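Local coordinates for protein ESSB (Geobacillus thermodenitrificans, PDB 4ANO) that is an integral membrane component of the type VII secretion system, represented here by its cytoplasmic pseudokinase-like part, and can bind copies of itself, at residues A192-E195 against K196-D199; D199-E202 against A203-R206. One frame throughout, in Å; residues are numbered along the deposited sequence.

Contact 1: A192-E195 against K196-D199; sequences AVLE and KWVD
Two successive turns of the amphipathic helix 187-207, the last helix of the EssB cytoplasmic fragment, meet here; the side chains that touch lie three residues apart, and the backbone bonds span four. On the inner side Leu194 and Trp197 are neighbours: the CD2 methyl of Leu194 comes within 4.0 Å of CE3 on the six-membered ring of Trp197, approaching the indole at a slant. Both are buried, and the two side chains cross rather than run together.

Val198 and Glu195 lie alongside each other, pointing the same way. The CG1 methyl of Val198 occupies the position between its backbone N and carbonyl carbon (chi1 69°), and this turns it back onto the preceding turn, 3.3 Å from the carbonyl O of Glu195. In the glutamate, the bend at chi2 (82°) brings OE2 of Glu195 alongside that methyl, 3.9 Å from Val198 CG1. Asp199 also leans back, with CG 3.5 Å from Glu195 O.

Four i to i+4 backbone bonds tie the turns together. The shortest, from Val198 N to Leu194 O, measures 2.8 Å and is also the least straight, with an N-H...O angle of 142°; the longest, from Asp199 N to Glu195 O, is 3.2 Å. The unbroken series is the geometric evidence for a continuous alpha-helix through this point.

The inner side faces two other helices. Leu194, Trp197 and Val198 rest on Ile92, Ile88 and Leu85 of helix 84-98, while on helix 176-183 Val193 touches Glu180 and Leu181 and Trp197 touches Ile177, so that Trp197 packs against both helices.

Contact 2: D199-E202 against A203-R206; sequences DEEE and AKER
An intrahelical i to i+4 salt bridge at the surface, near the C-terminal end of helix 187-207, joins Glu202 to Arg206. The two side chains run side by side, and OE2 of Glu202 takes both bonds: 2.9 Å from Arg206 NE, with an N-H...O angle of 159°, and 3.2 Å from Arg206 NH2, more bent at 140°. The oxygen lies at the guanidinium edge, in its plane, yet both nitrogens reach it from one face of the carboxylate, and the two flat groups are turned 68° apart. Both chains are extended, Glu202 beyond CG and Arg206 from CG to NE, and they meet at OE2.

Glu201 and Glu205 bring like charges together, OE2 to OE1 being 4.3 Å. A water donates to both, at 2.7 Å to Glu201 OE2 and 2.5 Å to Glu205 OE1, and Lys208 forms a salt bridge with the latter; together they probably ease the repulsion.

On the side facing helix 84-98, Glu202 OE1 makes a second salt bridge, to Arg89, while Glu201 packs on Leu84, Leu85 and Ile88 and Glu202 on Leu85.

In the fold
Both contacts belong to helix 187-207, with centres about 11 Å apart; contact 1 comes first along the chain, and Asp199 ends it and begins contact 2. Their centres lie about 19 and 26 Å from the centre of the chain, so the helix leads outward. Its character changes on the way: three of the eight residues of 192-199 are buried, whereas none of 199-206 is, and apolar packing gives way to charged pairs. Helix 84-98 accompanies both, through Leu85 and Ile88 in each case, whereas helix 176-183 meets contact 1. The helix is thus secured to the helical part of the fragment by contacts along successive turns.

Contact 1: A192-E195 against K196-D199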
ATOM      1  N   ALA A 192       7.588  -5.381  14.983  1.00 39.14           N
ATOM      2  CA  ALA A 192       7.703  -6.321  16.143  1.00 40.35           C
ATOM      3  C   ALA A 192       6.452  -7.143  16.444  1.00 39.79           C
ATOM      4  O   ALA A 192       6.572  -8.358  16.782  1.00 40.12           O
ATOM      5  CB  ALA A 192       8.109  -5.565  17.381  1.00 44.41           C
ATOM      6  N   VAL A 193       5.272  -6.508  16.319  1.00 37.05           N
ATOM      7  CA  VAL A 193       3.974  -7.141  16.625  1.00 35.84           C
ATOM      8  C   VAL A 193       3.751  -8.237  15.569  1.00 33.46           C
ATOM      9  O   VAL A 193       3.500  -9.420  15.902  1.00 35.26           O
ATOM     10  CB  VAL A 193       2.761  -6.133  16.614  1.00 34.82           C
ATOM     11  CG1 VAL A 193       1.439  -6.878  16.524  1.00 37.94           C
ATOM     12  CG2 VAL A 193       2.803  -5.135  17.898  1.00 39.64           C
ATOM     13  N   LEU A 194       3.922  -7.869  14.303  1.00 33.98           N
ATOM     14  CA  LEU A 194       3.861  -8.853  13.224  1.00 31.80           C
ATOM     15  C   LEU A 194       4.833 -10.015  13.418  1.00 35.70           C
ATOM     16  O   LEU A 194       4.470 -11.166  13.084  1.00 35.73           O
ATOM     17  CB  LEU A 194       4.069  -8.244  11.847  1.00 31.15           C
ATOM     18  CG  LEU A 194       2.969  -7.320  11.359  1.00 25.37           C
ATOM     19  CD1 LEU A 194       3.429  -6.572  10.141  1.00 23.29           C
ATOM     20  CD2 LEU A 194       1.722  -8.185  10.985  1.00 29.17           C
ATOM     21  N   GLU A 195       6.038  -9.741  13.929  1.00 38.59           N
ATOM     22  CA  GLU A 195       7.014 -10.808  14.013  1.00 41.11           C
ATOM     23  C   GLU A 195       6.601 -11.832  15.039  1.00 41.27           C
ATOM     24  O   GLU A 195       6.743 -13.035  14.818  1.00 41.95           O
ATOM     25  CB  GLU A 195       8.396 -10.300  14.330  1.00 43.78           C
ATOM     26  CG  GLU A 195       9.430 -11.212  13.658  1.00 49.65           C
ATOM     27  CD  GLU A 195       9.615 -10.849  12.205  1.00 49.69           C
ATOM     28  OE1 GLU A 195       9.881  -9.659  11.948  1.00 50.61           O
ATOM     29  OE2 GLU A 195       9.510 -11.732  11.337  1.00 53.24           O
ATOM     30  N   LYS A 196       6.076 -11.379  16.176  0.50 42.30           N
ATOM     31  CA  LYS A 196       5.583 -12.338  17.171  0.50 42.78           C
ATOM     32  C   LYS A 196       4.379 -13.111  16.614  0.50 41.68           C
ATOM     33  O   LYS A 196       4.206 -14.329  16.897  0.50 40.79           O
ATOM     34  CB  LYS A 196       5.242 -11.651  18.506  0.50 45.69           C
ATOM     35  CG  LYS A 196       5.047 -12.625  19.664  0.50 46.36           C
ATOM     36  CD  LYS A 196       4.453 -11.940  20.902  0.50 49.18           C
ATOM     37  CE  LYS A 196       2.949 -12.194  21.062  0.50 47.29           C
ATOM     38  NZ  LYS A 196       2.167 -11.490  19.995  0.50 41.10           N
ATOM     39  N   TRP A 197       3.561 -12.424  15.819  1.00 39.11           N
ATOM     40  CA  TRP A 197       2.403 -13.082  15.168  1.00 37.93           C
ATOM     41  C   TRP A 197       2.799 -14.142  14.144  1.00 34.91           C
ATOM     42  O   TRP A 197       2.198 -15.218  14.132  1.00 37.12           O
ATOM     43  CB  TRP A 197       1.517 -12.056  14.505  1.00 37.34           C
ATOM     44  CG  TRP A 197       0.152 -12.605  14.076  1.00 37.77           C
ATOM     45  CD1 TRP A 197      -0.429 -13.824  14.367  1.00 39.22           C
ATOM     46  CD2 TRP A 197      -0.817 -11.865  13.373  1.00 36.08           C
ATOM     47  NE1 TRP A 197      -1.684 -13.895  13.808  1.00 40.30           N
ATOM     48  CE2 TRP A 197      -1.939 -12.696  13.188  1.00 37.56           C
ATOM     49  CE3 TRP A 197      -0.828 -10.585  12.822  1.00 34.64           C
ATOM     50  CZ2 TRP A 197      -3.065 -12.270  12.509  1.00 41.49           C
ATOM     51  CZ3 TRP A 197      -1.928 -10.171  12.149  1.00 37.20           C
ATOM     52  CH2 TRP A 197      -3.038 -10.985  12.000  1.00 39.74           C
ATOM     53  N   VAL A 198       3.825 -13.893  13.322  1.00 35.32           N
ATOM     54  CA  VAL A 198       4.120 -14.840  12.198  1.00 32.01           C
ATOM     55  C   VAL A 198       4.694 -16.101  12.883  1.00 35.77           C
ATOM     56  O   VAL A 198       4.371 -17.228  12.464  1.00 35.35           O
ATOM     57  CB  VAL A 198       5.145 -14.304  11.134  1.00 34.21           C
ATOM     58  CG1 VAL A 198       6.534 -14.202  11.696  1.00 32.90           C
ATOM     59  CG2 VAL A 198       5.163 -15.191   9.837  1.00 27.84           C
ATOM     60  N   ASP A 199       5.498 -15.900  13.941  1.00 37.08           N
ATOM     61  CA  ASP A 199       6.054 -17.041  14.720  1.00 39.96           C
ATOM     62  C   ASP A 199       4.927 -17.915  15.273  1.00 40.33           C
ATOM     63  O   ASP A 199       4.949 -19.140  15.143  1.00 41.55           O
ATOM     64  CB  ASP A 199       6.970 -16.593  15.905  1.00 42.04           C
ATOM     65  CG  ASP A 199       8.351 -16.074  15.448  1.00 47.45           C
ATOM     66  OD1 ASP A 199       8.707 -16.274  14.265  1.00 49.53           O
ATOM     67  OD2 ASP A 199       9.076 -15.434  16.278  1.00 50.65           O
TER

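Contact 2: D199-E202 against A203-R206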
ATOM      1  N   ASP A 199       5.498 -15.900  13.941  1.00 37.08           N
ATOM      2  CA  ASP A 199       6.054 -17.041  14.720  1.00 39.96           C
ATOM      3  C   ASP A 199       4.927 -17.915  15.273  1.00 40.33           C
ATOM      4  O   ASP A 199       4.949 -19.140  15.143  1.00 41.55           O
ATOM      5  CB  ASP A 199       6.970 -16.593  15.905  1.00 42.04           C
ATOM      6  CG  ASP A 199       8.351 -16.074  15.448  1.00 47.45           C
ATOM      7  OD1 ASP A 199       8.707 -16.274  14.265  1.00 49.53           O
ATOM      8  OD2 ASP A 199       9.076 -15.434  16.278  1.00 50.65           O
ATOM      9  N   GLU A 200       3.912 -17.286  15.869  1.00 39.93           N
ATOM     10  CA  GLU A 200       2.785 -18.003  16.435  1.00 39.64           C
ATOM     11  C   GLU A 200       2.064 -18.793  15.373  1.00 37.39           C
ATOM     12  O   GLU A 200       1.721 -20.008  15.536  1.00 33.55           O
ATOM     13  CB  GLU A 200       1.834 -17.017  17.122  1.00 42.13           C
ATOM     14  CG  GLU A 200       2.392 -16.495  18.432  1.00 46.45           C
ATOM     15  CD  GLU A 200       1.499 -15.458  19.078  1.00 55.03           C
ATOM     16  OE1 GLU A 200       0.487 -15.025  18.456  1.00 54.64           O
ATOM     17  OE2 GLU A 200       1.818 -15.077  20.229  1.00 63.03           O
ATOM     18  N   GLU A 201       1.847 -18.113  14.249  1.00 33.78           N
ATOM     19  CA  GLU A 201       1.089 -18.722  13.195  1.00 32.64           C
ATOM     20  C   GLU A 201       1.887 -19.819  12.493  1.00 30.70           C
ATOM     21  O   GLU A 201       1.332 -20.849  12.123  1.00 32.27           O
ATOM     22  CB  GLU A 201       0.679 -17.668  12.140  1.00 28.21           C
ATOM     23  CG  GLU A 201      -0.222 -18.303  11.116  1.00 32.64           C
ATOM     24  CD  GLU A 201      -1.584 -18.840  11.692  1.00 33.79           C
ATOM     25  OE1 GLU A 201      -2.023 -18.438  12.805  1.00 38.31           O
ATOM     26  OE2 GLU A 201      -2.289 -19.618  10.975  1.00 35.38           O
ATOM     27  N   GLU A 202       3.194 -19.643  12.361  1.00 30.89           N
ATOM     28  CA  GLU A 202       4.042 -20.703  11.759  1.00 30.13           C
ATOM     29  C   GLU A 202       4.044 -21.984  12.650  1.00 29.94           C
ATOM     30  O   GLU A 202       3.956 -23.083  12.117  1.00 28.65           O
ATOM     31  CB  GLU A 202       5.496 -20.225  11.596  1.00 32.44           C
ATOM     32  CG  GLU A 202       6.441 -21.306  11.116  1.00 35.43           C
ATOM     33  CD  GLU A 202       7.828 -20.841  10.713  1.00 39.87           C
ATOM     34  OE1 GLU A 202       7.946 -19.794  10.014  1.00 44.79           O
ATOM     35  OE2 GLU A 202       8.782 -21.552  11.029  1.00 42.81           O
ATOM     36  N   ALA A 203       4.071 -21.815  13.964  1.00 30.55           N
ATOM     37  CA  ALA A 203       4.056 -23.010  14.882  1.00 31.86           C
ATOM     38  C   ALA A 203       2.740 -23.757  14.667  1.00 31.71           C
ATOM     39  O   ALA A 203       2.721 -25.011  14.577  1.00 33.56           O
ATOM     40  CB  ALA A 203       4.228 -22.540  16.327  1.00 35.68           C
ATOM     41  N   LYS A 204       1.634 -23.035  14.477  1.00 30.96           N
ATOM     42  CA  LYS A 204       0.312 -23.692  14.263  1.00 31.13           C
ATOM     43  C   LYS A 204       0.234 -24.507  12.985  1.00 29.22           C
ATOM     44  O   LYS A 204      -0.307 -25.576  12.964  1.00 29.33           O
ATOM     45  CB  LYS A 204      -0.851 -22.685  14.327  1.00 32.51           C
ATOM     46  CG  LYS A 204      -1.142 -22.148  15.752  1.00 39.43           C
ATOM     47  CD  LYS A 204      -2.224 -21.046  15.725  1.00 46.30           C
ATOM     48  CE  LYS A 204      -2.525 -20.491  17.121  1.00 53.45           C
ATOM     49  NZ  LYS A 204      -3.415 -19.274  17.056  1.00 56.07           N
ATOM     50  N   GLU A 205       0.740 -23.959  11.887  1.00 27.30           N
ATOM     51  CA  GLU A 205       0.702 -24.649  10.618  1.00 26.89           C
ATOM     52  C   GLU A 205       1.591 -25.872  10.658  1.00 26.79           C
ATOM     53  O   GLU A 205       1.209 -26.902  10.153  1.00 24.57           O
ATOM     54  CB  GLU A 205       1.166 -23.696   9.510  1.00 28.47           C
ATOM     55  CG  GLU A 205       0.148 -22.537   9.352  1.00 30.35           C
ATOM     56  CD  GLU A 205      -1.071 -22.950   8.630  1.00 36.82           C
ATOM     57  OE1 GLU A 205      -2.010 -23.499   9.259  1.00 36.17           O
ATOM     58  OE2 GLU A 205      -1.104 -22.680   7.396  1.00 41.01           O
ATOM     59  N   ARG A 206       2.743 -25.778  11.341  1.00 27.30           N
ATOM     60  CA  ARG A 206       3.636 -26.945  11.472  1.00 25.19           C
ATOM     61  C   ARG A 206       2.972 -28.105  12.223  1.00 25.42           C
ATOM     62  O   ARG A 206       3.200 -29.270  11.867  1.00 24.51           O
ATOM     63  CB  ARG A 206       5.020 -26.615  12.101  1.00 25.59           C
ATOM     64  CG  ARG A 206       5.809 -25.523  11.295  1.00 29.04           C
ATOM     65  CD  ARG A 206       7.239 -25.237  11.935  1.00 27.99           C
ATOM     66  NE  ARG A 206       7.976 -24.385  10.986  1.00 31.22           N
ATOM     67  CZ  ARG A 206       8.471 -24.861   9.847  1.00 31.46           C
ATOM     68  NH1 ARG A 206       8.343 -26.191   9.598  1.00 24.99           N
ATOM     69  NH2 ARG A 206       9.090 -24.034   9.000  1.00 32.13           N
TER
HETATM   70  O   HOH W   1      -2.508 -22.293  11.382  1.00 46.85           O